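Side-chain contact in DUF2235 domain-containing protein (Pseudomonas aeruginosa, PDB 4O5P), which is a type VI secretion phospholipase effector, Tle1, that probably hydrolyses membrane phospholipids with an alpha/beta-hydrolase-like catalytic domain: residues I10-T13 with G18-T21. Numbering follows the deposited sequence.
Sequences IAPT and GRLT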
ATOM      1  N   ILE A  10      -9.376  -7.561 -17.664  1.00 14.61           N
ATOM      2  CA  ILE A  10     -10.323  -6.595 -17.125  1.00 16.50           C
ATOM      3  C   ILE A  10     -11.067  -7.335 -16.020  1.00 21.24           C
ATOM      4  O   ILE A  10     -11.211  -8.566 -16.099  1.00 20.08           O
ATOM      5  CB  ILE A  10     -11.334  -6.142 -18.212  1.00 19.57           C
ATOM      6  CG1 ILE A  10     -10.617  -5.410 -19.334  1.00 21.41           C
ATOM      7  CG2 ILE A  10     -12.379  -5.184 -17.649  1.00 17.08           C
ATOM      8  CD1 ILE A  10      -9.839  -4.184 -18.836  1.00 16.91           C
ATOM      9  N   ALA A  11     -11.530  -6.612 -14.999  1.00 16.03           N
ATOM     10  CA  ALA A  11     -12.430  -7.179 -13.996  1.00 17.03           C
ATOM     11  C   ALA A  11     -13.528  -8.014 -14.654  1.00 19.97           C
ATOM     12  O   ALA A  11     -14.017  -7.655 -15.720  1.00 16.12           O
ATOM     13  CB  ALA A  11     -13.063  -6.078 -13.183  1.00 17.46           C
ATOM     14  N   PRO A  12     -13.906  -9.136 -14.021  1.00 16.71           N
ATOM     15  CA  PRO A  12     -15.041  -9.894 -14.548  1.00 19.22           C
ATOM     16  C   PRO A  12     -16.331  -9.128 -14.301  1.00 20.99           C
ATOM     17  O   PRO A  12     -16.353  -8.223 -13.462  1.00 20.06           O
ATOM     18  CB  PRO A  12     -15.020 -11.185 -13.721  1.00 22.83           C
ATOM     19  CG  PRO A  12     -14.326 -10.813 -12.440  1.00 19.27           C
ATOM     20  CD  PRO A  12     -13.291  -9.782 -12.848  1.00 17.80           C
ATOM     21  N   THR A  13     -17.384  -9.474 -15.033  1.00 18.74           N
ATOM     22  CA  THR A  13     -18.693  -8.854 -14.840  1.00 21.05           C
ATOM     23  C   THR A  13     -19.149  -9.228 -13.439  1.00 18.88           C
ATOM     24  O   THR A  13     -18.740 -10.266 -12.918  1.00 19.73           O
ATOM     25  CB  THR A  13     -19.691  -9.379 -15.885  1.00 23.73           C
ATOM     26  OG1 THR A  13     -20.916  -8.649 -15.793  1.00 25.19           O
ATOM     27  CG2 THR A  13     -19.964 -10.871 -15.666  1.00 17.10           C
ATOM     28  N   GLY A  18     -24.782 -11.545  -6.857  1.00 26.92           N
ATOM     29  CA  GLY A  18     -23.593 -11.398  -6.033  1.00 30.31           C
ATOM     30  C   GLY A  18     -22.772 -12.676  -5.959  1.00 27.18           C
ATOM     31  O   GLY A  18     -23.098 -13.674  -6.598  1.00 26.78           O
ATOM     32  N   ARG A  19     -21.704 -12.649  -5.177  1.00 22.23           N
ATOM     33  CA  ARG A  19     -20.782 -13.768  -5.128  1.00 20.85           C
ATOM     34  C   ARG A  19     -20.826 -14.420  -3.767  1.00 25.15           C
ATOM     35  O   ARG A  19     -20.045 -15.341  -3.494  1.00 22.17           O
ATOM     36  CB  ARG A  19     -19.348 -13.316  -5.426  1.00 19.26           C
ATOM     37  CG  ARG A  19     -19.165 -12.525  -6.716  1.00 23.19           C
ATOM     38  CD  ARG A  19     -17.710 -12.523  -7.175  1.00 20.71           C
ATOM     39  NE  ARG A  19     -17.477 -11.567  -8.252  1.00 23.02           N
ATOM     40  CZ  ARG A  19     -17.594 -11.849  -9.545  1.00 23.52           C
ATOM     41  NH1 ARG A  19     -17.952 -13.069  -9.940  1.00 25.18           N
ATOM     42  NH2 ARG A  19     -17.370 -10.907 -10.448  1.00 26.99           N
ATOM     43  N   LEU A  20     -21.727 -13.943  -2.911  1.00 24.67           N
ATOM     44  CA  LEU A  20     -21.814 -14.471  -1.545  1.00 28.91           C
ATOM     45  C   LEU A  20     -22.900 -15.549  -1.330  1.00 30.80           C
ATOM     46  O   LEU A  20     -23.023 -16.117  -0.238  1.00 30.36           O
ATOM     47  CB  LEU A  20     -21.942 -13.337  -0.526  1.00 30.22           C
ATOM     48  CG  LEU A  20     -20.578 -12.869   0.002  1.00 28.91           C
ATOM     49  CD1 LEU A  20     -19.826 -12.030  -1.033  1.00 24.22           C
ATOM     50  CD2 LEU A  20     -20.708 -12.113   1.307  1.00 29.24           C
ATOM     51  N   THR A  21     -23.666 -15.842  -2.377  1.00 27.91           N
ATOM     52  CA  THR A  21     -24.648 -16.922  -2.324  1.00 32.93           C
ATOM     53  C   THR A  21     -23.923 -18.264  -2.275  1.00 31.57           C
ATOM     54  O   THR A  21     -22.791 -18.375  -2.740  1.00 29.31           O
ATOM     55  CB  THR A  21     -25.549 -16.888  -3.554  1.00 33.49           C
ATOM     56  OG1 THR A  21     -24.732 -16.823  -4.728  1.00 41.06           O
ATOM     57  CG2 THR A  21     -26.449 -15.657  -3.520  1.00 35.55           C
TER
HETATM   58  O   HOH W   1     -16.245  -8.464 -10.449  1.00 18.15           O
HETATM   59  O   HOH W   2     -18.618 -13.079 -12.773  1.00 24.76           O
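R19 reaches back along its own loop to the backbone of T13, and its guanidinium makes the one direct polar link between residues 10-13 and 18-21. NH2 donates to the carbonyl oxygen of T13 over 2.9 Å, in a bond that is bent, with an N-H...O angle of 130°. The nitrogen stands above the carbonyl plane of T13, 36° out of it, and the oxygen in turn is tilted from the guanidinium plane.

Two bridging waters, unlike T13 O, lie in the plane of the guanidinium, at its edge. One accepts from R19 NH2 at 2.7 Å and donates to the carbonyl oxygen of P12, 3.0 Å from it. The other accepts from R19 NH1 at 2.9 Å and donates a hydrogen bond to T13 O, which therefore receives both a direct and a water-mediated bond from the same arginine. Two successive carbonyls, P12 and T13, are thus tied to one guanidinium.

The loop leaves strand 7-10, which runs parallel to strand 370-375 in a mixed, mostly parallel sheet, consistent with an alpha/beta-hydrolase-like core, and leads on to helix 24-34. A11 still pairs through its backbone with A374, while P12 packs on Y373 and Y375. Across the loop, the backbone N of R19 bonds to the side chain of Q408 on helix 403-416.

Beyond the hydrogen bonds the packing is slight, in keeping with a surface site where just 90 Å² is buried between the segments. CG of the P12 ring lies 3.6 Å from R19 NH2, the proline ring meeting the guanidinium obliquely. With its chain extended from CG to NE, R19 spans the gap between backbones whose closest CA atoms, those of T13 and G18, are 10.4 Å apart.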